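PDB 4Q1Q: Adhesin/invasin TibA autotransporter from Escherichia coli, which mediates adhesion to and invasion of human intestinal epithelial cells, promotes bacterial aggregation through TibA-TibA contacts between cells and enhances biofilm formation. Local coordinates for residues T151-G156 with T168-N173; K188-S193 with S208-G213. One frame throughout, in Å; residues are numbered along the deposited sequence.

Contact 1: residues T151-G156 with T168-N173; sequences TSVNSG and TDTVLN. With 289 (D-glycero-alpha-D-manno-heptopyranose), chain Y.
Two successive coils of the passenger beta-helix meet where strand 152-153 runs parallel to strand 171-172, with Ser152 beside Val171 and Val153 beside Leu172. The ladder is regular: Val171 N donates to Thr151 O at 2.9 Å, Val153 N to Val171 O, and Asn173 N to Val153 O at 3.1 Å with an almost straight N-H...O angle of 178°. Past the last rung, the side chains of Asn154 and Asn173 lie alongside each other with amide planes 9° apart. Asn173 ND2 gives Asn154 OD1 a bent 2.9 Å bond in the carbonyl plane, while Asn173 OD1 accepts from Asn192 on the following coil, so both ends of this amide are held. On the opposite face Val153 and Leu172 pack in step, Leu172 CD2 lying 3.8 Å from Val153 CB. Val153 CG1 stands anti to the backbone N (chi1 -176°), which leaves CG2 beside that N and 4.0 Å from Thr170 CG2. A water accepts from Thr151 N, donates to Thr168 O and is also hydrogen-bonded to Thr170 OG1. In the loop after the strand, Ser155 OG is covalently linked to heptose C1. The side-by-side amides form an asparagine ladder of the kind known from parallel beta-helices, here on the outer face.

Contact 2: residues K188-S193 with S208-G213; sequences KTTINS and SIYNGG. With 289 (D-glycero-alpha-D-manno-heptopyranose), chain Z; 289 (D-glycero-alpha-D-manno-heptopyranose), chain B.
Strand 190-191 and the end of strand 203-209 pair in parallel, placing Thr190 beside Ser208 and Ile191 beside Ile209. Three backbone donors are satisfied across the pair: Ser208 N by Thr189 O at 3.0 Å, Ile191 N by Ser208 O at 2.9 Å, and Tyr210 N by Ile191 O at 3.1 Å. On the other side the backbone of Thr190 and Asn192 is hydrogen-bonded to the preceding coil, that of strand 171-172, and Thr189 OG1 has a weak hydrogen bond with Gln178 OE1. Tyr210 O accepts from Gly213 N of its own segment at 2.8 Å, closing a type II turn. This turn brings Asn211 O to 3.1 Å from Ser193 CA, a CA-H...O contact. Asn192 ND2 donates to Asn173 OD1, and its OD1 lies 3.9 Å from Tyr210 CD2, the amide and ring planes 33° apart. A chi1 of -75° puts Thr190 OG1 beside the backbone N and CG2 anti to it, against the edge of the Tyr210 ring. Ile191 CD1 meets Ile209 CG1 at 4.0 Å, and Ile191 CG2 rests against Gly213 CA. Ser193 OG is consumed in the covalent link to one heptose; Asn211 OD1 accepts a weak hydrogen bond from O4 of another. Met197 of strand 196-200 touches Ile191, Gln215 of strand 214-217 touches both isoleucines, and the Tyr210 ring meets that of Tyr229 on the following coil, planes about 5° apart.

Contacts 1 and 2 lie in series along the chain, their centres about 10 Å apart, and share a sheet in which strands 171-172 and 190-191 are neighbours. Probable hydrogen bonds join them, Leu172 N to Thr190 O at 2.8 Å and Asn192 N to Leu172 O at 2.7 Å. Both are partly buried; their centres lie about 8 Å (contact 1) and 17 Å (contact 2) from that of the chain. The inward pairs are aliphatic, valine with leucine in contact 1 and two isoleucines in contact 2, with buried threonines and glutamines beside them. Outward, an asparagine amide pair continues the polar row in contact 1, but in contact 2 a tyrosine takes the place beside Asn192. Both carry a heptose-bearing serine.

Contact 1: residues T151-G156 with T168-N173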
ATOM      1  N   THR A 151      -0.238  -5.177   3.226  1.00 49.84           N
ATOM      2  CA  THR A 151      -1.352  -4.410   2.668  1.00 43.80           C
ATOM      3  C   THR A 151      -2.423  -5.331   2.064  1.00 50.38           C
ATOM      4  O   THR A 151      -2.105  -6.237   1.291  1.00 49.96           O
ATOM      5  CB  THR A 151      -0.865  -3.462   1.554  1.00 46.58           C
ATOM      6  OG1 THR A 151       0.314  -2.748   1.962  1.00 47.35           O
ATOM      7  CG2 THR A 151      -1.938  -2.456   1.200  1.00 47.07           C
ATOM      8  N   SER A 152      -3.680  -5.089   2.426  1.00 46.84           N
ATOM      9  CA  SER A 152      -4.853  -5.672   1.789  1.00 52.03           C
ATOM     10  C   SER A 152      -5.416  -4.676   0.780  1.00 46.99           C
ATOM     11  O   SER A 152      -5.908  -3.612   1.163  1.00 44.97           O
ATOM     12  CB  SER A 152      -5.950  -6.021   2.807  1.00 53.71           C
ATOM     13  OG  SER A 152      -5.533  -7.070   3.670  1.00 58.08           O
ATOM     14  N   VAL A 153      -5.278  -5.009  -0.500  1.00 49.01           N
ATOM     15  CA  VAL A 153      -5.824  -4.160  -1.556  1.00 48.32           C
ATOM     16  C   VAL A 153      -7.156  -4.805  -1.908  1.00 47.40           C
ATOM     17  O   VAL A 153      -7.202  -5.818  -2.587  1.00 46.17           O
ATOM     18  CB  VAL A 153      -4.943  -4.035  -2.815  1.00 49.48           C
ATOM     19  CG1 VAL A 153      -5.575  -3.051  -3.794  1.00 54.19           C
ATOM     20  CG2 VAL A 153      -3.546  -3.523  -2.494  1.00 47.98           C
ATOM     21  N   ASN A 154      -8.228  -4.218  -1.395  1.00 53.76           N
ATOM     22  CA  ASN A 154      -9.552  -4.817  -1.482  1.00 63.96           C
ATOM     23  C   ASN A 154     -10.239  -4.245  -2.719  1.00 60.56           C
ATOM     24  O   ASN A 154      -9.680  -3.389  -3.398  1.00 62.46           O
ATOM     25  CB  ASN A 154     -10.335  -4.566  -0.185  1.00 60.95           C
ATOM     26  CG  ASN A 154      -9.668  -5.182   1.034  1.00 57.88           C
ATOM     27  OD1 ASN A 154      -9.249  -6.341   1.025  1.00 62.72           O
ATOM     28  ND2 ASN A 154      -9.565  -4.408   2.107  1.00 66.79           N
ATOM     29  N   SER A 155     -11.430  -4.737  -3.029  1.00 58.02           N
ATOM     30  CA  SER A 155     -12.195  -4.295  -4.190  1.00 63.82           C
ATOM     31  C   SER A 155     -12.238  -2.774  -4.363  1.00 55.38           C
ATOM     32  O   SER A 155     -12.459  -2.027  -3.408  1.00 58.59           O
ATOM     33  CB  SER A 155     -13.619  -4.849  -4.095  1.00 71.19           C
ATOM     34  OG  SER A 155     -14.315  -4.730  -5.327  1.00 86.27           O
ATOM     35  N   GLY A 156     -11.982  -2.316  -5.586  1.00 55.38           N
ATOM     36  CA  GLY A 156     -11.870  -0.892  -5.889  1.00 52.62           C
ATOM     37  C   GLY A 156     -10.562  -0.238  -5.492  1.00 54.04           C
ATOM     38  O   GLY A 156     -10.333   0.944  -5.769  1.00 50.82           O
ATOM     39  N   THR A 168       5.637  -5.840   0.547  1.00 47.71           N
ATOM     40  CA  THR A 168       5.757  -7.257   0.865  1.00 46.93           C
ATOM     41  C   THR A 168       4.423  -7.791   1.418  1.00 46.90           C
ATOM     42  O   THR A 168       3.657  -7.066   2.060  1.00 48.79           O
ATOM     43  CB  THR A 168       6.983  -7.526   1.774  1.00 59.62           C
ATOM     44  OG1 THR A 168       7.173  -8.942   1.892  1.00 65.96           O
ATOM     45  CG2 THR A 168       6.823  -6.955   3.187  1.00 62.47           C
ATOM     46  N   ASP A 169       4.099  -9.029   1.058  1.00 43.29           N
ATOM     47  CA  ASP A 169       2.976  -9.764   1.628  1.00 52.95           C
ATOM     48  C   ASP A 169       1.695  -9.023   1.316  1.00 50.76           C
ATOM     49  O   ASP A 169       0.739  -9.067   2.075  1.00 48.69           O
ATOM     50  CB  ASP A 169       3.087  -9.948   3.146  1.00 52.77           C
ATOM     51  CG  ASP A 169       4.341 -10.707   3.550  1.00 66.04           C
ATOM     52  OD1 ASP A 169       4.290 -11.951   3.462  1.00 66.79           O
ATOM     53  OD2 ASP A 169       5.349 -10.076   3.947  1.00 73.92           O
ATOM     54  N   THR A 170       1.674  -8.325   0.191  1.00 51.58           N
ATOM     55  CA  THR A 170       0.443  -7.706  -0.263  1.00 46.06           C
ATOM     56  C   THR A 170      -0.545  -8.812  -0.633  1.00 47.01           C
ATOM     57  O   THR A 170      -0.161  -9.845  -1.201  1.00 48.49           O
ATOM     58  CB  THR A 170       0.747  -6.793  -1.476  1.00 49.33           C
ATOM     59  OG1 THR A 170       1.817  -5.886  -1.168  1.00 49.20           O
ATOM     60  CG2 THR A 170      -0.466  -5.979  -1.840  1.00 42.98           C
ATOM     61  N   VAL A 171      -1.818  -8.557  -0.347  1.00 50.97           N
ATOM     62  CA  VAL A 171      -2.921  -9.403  -0.779  1.00 49.66           C
ATOM     63  C   VAL A 171      -3.835  -8.629  -1.716  1.00 48.53           C
ATOM     64  O   VAL A 171      -4.191  -7.495  -1.403  1.00 47.45           O
ATOM     65  CB  VAL A 171      -3.761  -9.890   0.416  1.00 59.28           C
ATOM     66  CG1 VAL A 171      -4.774 -10.919  -0.046  1.00 61.58           C
ATOM     67  CG2 VAL A 171      -2.875 -10.530   1.476  1.00 60.06           C
ATOM     68  N   LEU A 172      -4.150  -9.215  -2.871  1.00 48.58           N
ATOM     69  CA  LEU A 172      -5.026  -8.574  -3.853  1.00 52.38           C
ATOM     70  C   LEU A 172      -6.311  -9.378  -4.005  1.00 48.38           C
ATOM     71  O   LEU A 172      -6.278 -10.534  -4.422  1.00 52.87           O
ATOM     72  CB  LEU A 172      -4.404  -8.458  -5.246  1.00 49.07           C
ATOM     73  CG  LEU A 172      -2.974  -7.948  -5.391  1.00 52.55           C
ATOM     74  CD1 LEU A 172      -2.534  -7.863  -6.848  1.00 49.96           C
ATOM     75  CD2 LEU A 172      -2.882  -6.605  -4.686  1.00 50.97           C
ATOM     76  N   ASN A 173      -7.421  -8.750  -3.641  1.00 53.29           N
ATOM     77  CA  ASN A 173      -8.756  -9.333  -3.724  1.00 58.83           C
ATOM     78  C   ASN A 173      -9.513  -8.714  -4.899  1.00 65.44           C
ATOM     79  O   ASN A 173      -8.886  -8.083  -5.751  1.00 61.85           O
ATOM     80  CB  ASN A 173      -9.483  -9.124  -2.391  1.00 59.94           C
ATOM     81  CG  ASN A 173      -8.697  -9.663  -1.212  1.00 59.95           C
ATOM     82  OD1 ASN A 173      -8.307 -10.829  -1.208  1.00 65.01           O
ATOM     83  ND2 ASN A 173      -8.421  -8.810  -0.231  1.00 60.69           N
TER
HETATM   84  O7  289 Y 423     -16.392  -2.581  -1.731  1.00 83.34           O
HETATM   85  C7  289 Y 423     -17.620  -2.664  -2.462  1.00 85.74           C
HETATM   86  C6  289 Y 423     -17.623  -4.041  -3.114  1.00 86.00           C
HETATM   87  O6  289 Y 423     -18.969  -4.500  -3.288  1.00 93.30           O
HETATM   88  C5  289 Y 423     -16.828  -3.986  -4.417  1.00 80.41           C
HETATM   89  O5  289 Y 423     -16.357  -5.316  -4.650  1.00 79.16           O
HETATM   90  C1  289 Y 423     -15.416  -5.315  -5.721  1.00 85.78           C
HETATM   91  C2  289 Y 423     -16.180  -5.054  -7.012  1.00 86.50           C
HETATM   92  O2  289 Y 423     -17.221  -6.023  -7.182  1.00 87.40           O
HETATM   93  C3  289 Y 423     -16.699  -3.622  -6.907  1.00 76.92           C
HETATM   94  O3  289 Y 423     -17.433  -3.289  -8.088  1.00 76.55           O
HETATM   95  C4  289 Y 423     -17.555  -3.454  -5.656  1.00 78.20           C
HETATM   96  O4  289 Y 423     -17.841  -2.055  -5.561  1.00 78.25           O
HETATM   97  O   HOH W   1       1.969  -4.914   1.268  1.00 46.27           O

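Contact 2: residues K188-S193 with S208-G213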
ATOM      1  N   LYS A 188       6.141 -11.600  -2.368  1.00 49.27           N
ATOM      2  CA  LYS A 188       5.169 -12.438  -1.670  1.00 49.82           C
ATOM      3  C   LYS A 188       3.764 -11.878  -1.787  1.00 49.22           C
ATOM      4  O   LYS A 188       2.995 -11.832  -0.814  1.00 45.47           O
ATOM      5  CB  LYS A 188       5.520 -12.619  -0.185  1.00 57.50           C
ATOM      6  CG  LYS A 188       6.920 -13.134   0.112  1.00 76.23           C
ATOM      7  CD  LYS A 188       7.116 -14.561  -0.373  1.00 79.22           C
ATOM      8  CE  LYS A 188       8.580 -14.956  -0.313  1.00 77.33           C
ATOM      9  NZ  LYS A 188       8.801 -16.142  -1.182  1.00 68.91           N
ATOM     10  N   THR A 189       3.460 -11.441  -3.003  1.00 49.34           N
ATOM     11  CA  THR A 189       2.151 -10.920  -3.330  1.00 47.24           C
ATOM     12  C   THR A 189       1.274 -12.150  -3.524  1.00 47.42           C
ATOM     13  O   THR A 189       1.652 -13.115  -4.181  1.00 53.02           O
ATOM     14  CB  THR A 189       2.154 -10.039  -4.598  1.00 49.44           C
ATOM     15  OG1 THR A 189       2.985  -8.881  -4.423  1.00 53.10           O
ATOM     16  CG2 THR A 189       0.754  -9.553  -4.903  1.00 48.19           C
ATOM     17  N   THR A 190       0.069 -12.066  -2.980  1.00 48.58           N
ATOM     18  CA  THR A 190      -0.956 -13.077  -3.142  1.00 49.83           C
ATOM     19  C   THR A 190      -2.068 -12.486  -4.000  1.00 50.29           C
ATOM     20  O   THR A 190      -2.643 -11.446  -3.661  1.00 45.09           O
ATOM     21  CB  THR A 190      -1.466 -13.511  -1.753  1.00 54.67           C
ATOM     22  OG1 THR A 190      -0.469 -14.354  -1.162  1.00 57.85           O
ATOM     23  CG2 THR A 190      -2.797 -14.244  -1.864  1.00 53.69           C
ATOM     24  N   ILE A 191      -2.362 -13.141  -5.121  1.00 50.46           N
ATOM     25  CA  ILE A 191      -3.380 -12.572  -6.001  1.00 53.74           C
ATOM     26  C   ILE A 191      -4.609 -13.471  -5.926  1.00 50.94           C
ATOM     27  O   ILE A 191      -4.617 -14.554  -6.497  1.00 47.33           O
ATOM     28  CB  ILE A 191      -2.944 -12.430  -7.475  1.00 47.92           C
ATOM     29  CG1 ILE A 191      -1.573 -11.762  -7.619  1.00 45.99           C
ATOM     30  CG2 ILE A 191      -4.008 -11.645  -8.226  1.00 43.95           C
ATOM     31  CD1 ILE A 191      -1.113 -11.682  -9.067  1.00 47.70           C
ATOM     32  N   ASN A 192      -5.643 -13.014  -5.231  1.00 53.33           N
ATOM     33  CA  ASN A 192      -6.872 -13.785  -5.108  1.00 60.58           C
ATOM     34  C   ASN A 192      -7.700 -13.634  -6.377  1.00 64.08           C
ATOM     35  O   ASN A 192      -7.219 -13.088  -7.376  1.00 59.13           O
ATOM     36  CB  ASN A 192      -7.623 -13.397  -3.823  1.00 54.67           C
ATOM     37  CG  ASN A 192      -6.981 -14.035  -2.607  1.00 59.84           C
ATOM     38  OD1 ASN A 192      -6.531 -15.177  -2.689  1.00 61.32           O
ATOM     39  ND2 ASN A 192      -6.865 -13.291  -1.510  1.00 63.65           N
ATOM     40  N   SER A 193      -8.906 -14.195  -6.328  1.00 56.63           N
ATOM     41  CA  SER A 193      -9.822 -14.173  -7.464  1.00 64.00           C
ATOM     42  C   SER A 193     -10.167 -12.728  -7.762  1.00 53.46           C
ATOM     43  O   SER A 193     -10.442 -11.975  -6.846  1.00 50.47           O
ATOM     44  CB  SER A 193     -11.098 -14.971  -7.171  1.00 67.63           C
ATOM     45  OG  SER A 193     -11.902 -15.148  -8.329  1.00 75.90           O
ATOM     46  N   SER A 208       2.135 -15.618  -5.824  1.00 44.77           N
ATOM     47  CA  SER A 208       1.223 -16.747  -5.940  1.00 52.70           C
ATOM     48  C   SER A 208      -0.074 -16.259  -6.567  1.00 49.11           C
ATOM     49  O   SER A 208      -0.657 -15.286  -6.092  1.00 53.35           O
ATOM     50  CB  SER A 208       0.942 -17.332  -4.552  1.00 59.13           C
ATOM     51  OG  SER A 208       2.172 -17.541  -3.877  1.00 62.11           O
ATOM     52  N   ILE A 209      -0.525 -16.959  -7.605  1.00 50.71           N
ATOM     53  CA  ILE A 209      -1.723 -16.571  -8.344  1.00 49.90           C
ATOM     54  C   ILE A 209      -2.794 -17.667  -8.263  1.00 53.65           C
ATOM     55  O   ILE A 209      -2.675 -18.733  -8.869  1.00 53.50           O
ATOM     56  CB  ILE A 209      -1.374 -16.252  -9.815  1.00 53.16           C
ATOM     57  CG1 ILE A 209      -0.080 -15.433  -9.900  1.00 50.31           C
ATOM     58  CG2 ILE A 209      -2.533 -15.515 -10.478  1.00 52.08           C
ATOM     59  CD1 ILE A 209       0.344 -15.056 -11.302  1.00 60.25           C
ATOM     60  N   TYR A 210      -3.840 -17.405  -7.491  1.00 54.58           N
ATOM     61  CA  TYR A 210      -4.908 -18.377  -7.264  1.00 59.77           C
ATOM     62  C   TYR A 210      -6.016 -18.136  -8.284  1.00 64.53           C
ATOM     63  O   TYR A 210      -6.049 -17.105  -8.969  1.00 68.29           O
ATOM     64  CB  TYR A 210      -5.448 -18.304  -5.826  1.00 53.94           C
ATOM     65  CG  TYR A 210      -4.410 -18.567  -4.749  1.00 60.51           C
ATOM     66  CD1 TYR A 210      -4.040 -19.858  -4.385  1.00 63.50           C
ATOM     67  CD2 TYR A 210      -3.757 -17.514  -4.118  1.00 63.84           C
ATOM     68  CE1 TYR A 210      -3.065 -20.088  -3.424  1.00 59.32           C
ATOM     69  CE2 TYR A 210      -2.798 -17.740  -3.146  1.00 65.35           C
ATOM     70  CZ  TYR A 210      -2.453 -19.026  -2.797  1.00 66.56           C
ATOM     71  OH  TYR A 210      -1.488 -19.174  -1.825  1.00 68.59           O
ATOM     72  N   ASN A 211      -6.924 -19.103  -8.368  1.00 64.44           N
ATOM     73  CA  ASN A 211      -8.044 -19.054  -9.308  1.00 64.19           C
ATOM     74  C   ASN A 211      -8.608 -17.654  -9.506  1.00 53.20           C
ATOM     75  O   ASN A 211      -8.937 -16.996  -8.530  1.00 57.08           O
ATOM     76  CB  ASN A 211      -9.185 -19.947  -8.823  1.00 69.47           C
ATOM     77  CG  ASN A 211     -10.316 -20.029  -9.828  1.00 73.56           C
ATOM     78  OD1 ASN A 211     -10.074 -20.312 -10.997  1.00 71.61           O
ATOM     79  ND2 ASN A 211     -11.544 -19.780  -9.384  1.00 78.56           N
ATOM     80  N   GLY A 212      -8.740 -17.212 -10.753  1.00 48.82           N
ATOM     81  CA  GLY A 212      -9.339 -15.915 -11.044  1.00 46.54           C
ATOM     82  C   GLY A 212      -8.382 -14.744 -10.927  1.00 50.16           C
ATOM     83  O   GLY A 212      -8.741 -13.618 -11.283  1.00 53.65           O
ATOM     84  N   GLY A 213      -7.185 -14.974 -10.398  1.00 48.25           N
ATOM     85  CA  GLY A 213      -6.246 -13.866 -10.202  1.00 52.76           C
ATOM     86  C   GLY A 213      -5.339 -13.715 -11.411  1.00 48.31           C
ATOM     87  O   GLY A 213      -5.134 -14.674 -12.154  1.00 50.84           O
TER
HETATM   88  O7  289 Z 424     -13.767 -14.343  -4.830  1.00 73.93           O
HETATM   89  C7  289 Z 424     -14.465 -13.182  -5.299  1.00 80.73           C
HETATM   90  C6  289 Z 424     -15.245 -13.558  -6.548  1.00 81.91           C
HETATM   91  O6  289 Z 424     -16.057 -12.432  -6.893  1.00 93.22           O
HETATM   92  C5  289 Z 424     -14.300 -13.921  -7.689  1.00 72.26           C
HETATM   93  O5  289 Z 424     -14.023 -15.325  -7.615  1.00 67.99           O
HETATM   94  C1  289 Z 424     -13.048 -15.728  -8.578  1.00 74.57           C
HETATM   95  C2  289 Z 424     -13.564 -15.535 -10.002  1.00 70.91           C
HETATM   96  O2  289 Z 424     -14.678 -16.386 -10.276  1.00 76.27           O
HETATM   97  C3  289 Z 424     -13.895 -14.051 -10.134  1.00 69.34           C
HETATM   98  O3  289 Z 424     -14.470 -13.751 -11.405  1.00 76.42           O
HETATM   99  C4  289 Z 424     -14.873 -13.591  -9.064  1.00 73.66           C
HETATM  100  O4  289 Z 424     -15.082 -12.198  -9.318  1.00 70.82           O
HETATM  101  O7  289 B 425     -12.417 -23.579  -9.018  1.00101.31           O
HETATM  102  C7  289 B 425     -11.330 -23.342  -8.116  1.00 95.44           C
HETATM  103  C6  289 B 425      -9.918 -23.661  -8.617  1.00 84.17           C
HETATM  104  O6  289 B 425      -9.282 -24.526  -7.661  1.00 91.03           O
HETATM  105  C5  289 B 425      -9.692 -24.289 -10.001  1.00 74.37           C
HETATM  106  O5  289 B 425      -9.174 -25.614  -9.854  1.00 66.77           O
HETATM  107  C1  289 B 425      -8.481 -25.984 -11.049  1.00 76.98           C
HETATM  108  C2  289 B 425      -9.415 -26.171 -12.248  1.00 77.50           C
HETATM  109  O2  289 B 425     -10.166 -27.396 -12.229  1.00 76.15           O
HETATM  110  C3  289 B 425     -10.298 -24.927 -12.351  1.00 68.36           C
HETATM  111  O3  289 B 425     -11.400 -25.158 -13.235  1.00 69.12           O
HETATM  112  C4  289 B 425     -10.826 -24.417 -11.015  1.00 68.31           C
HETATM  113  O4  289 B 425     -11.382 -23.141 -11.320  1.00 69.73           O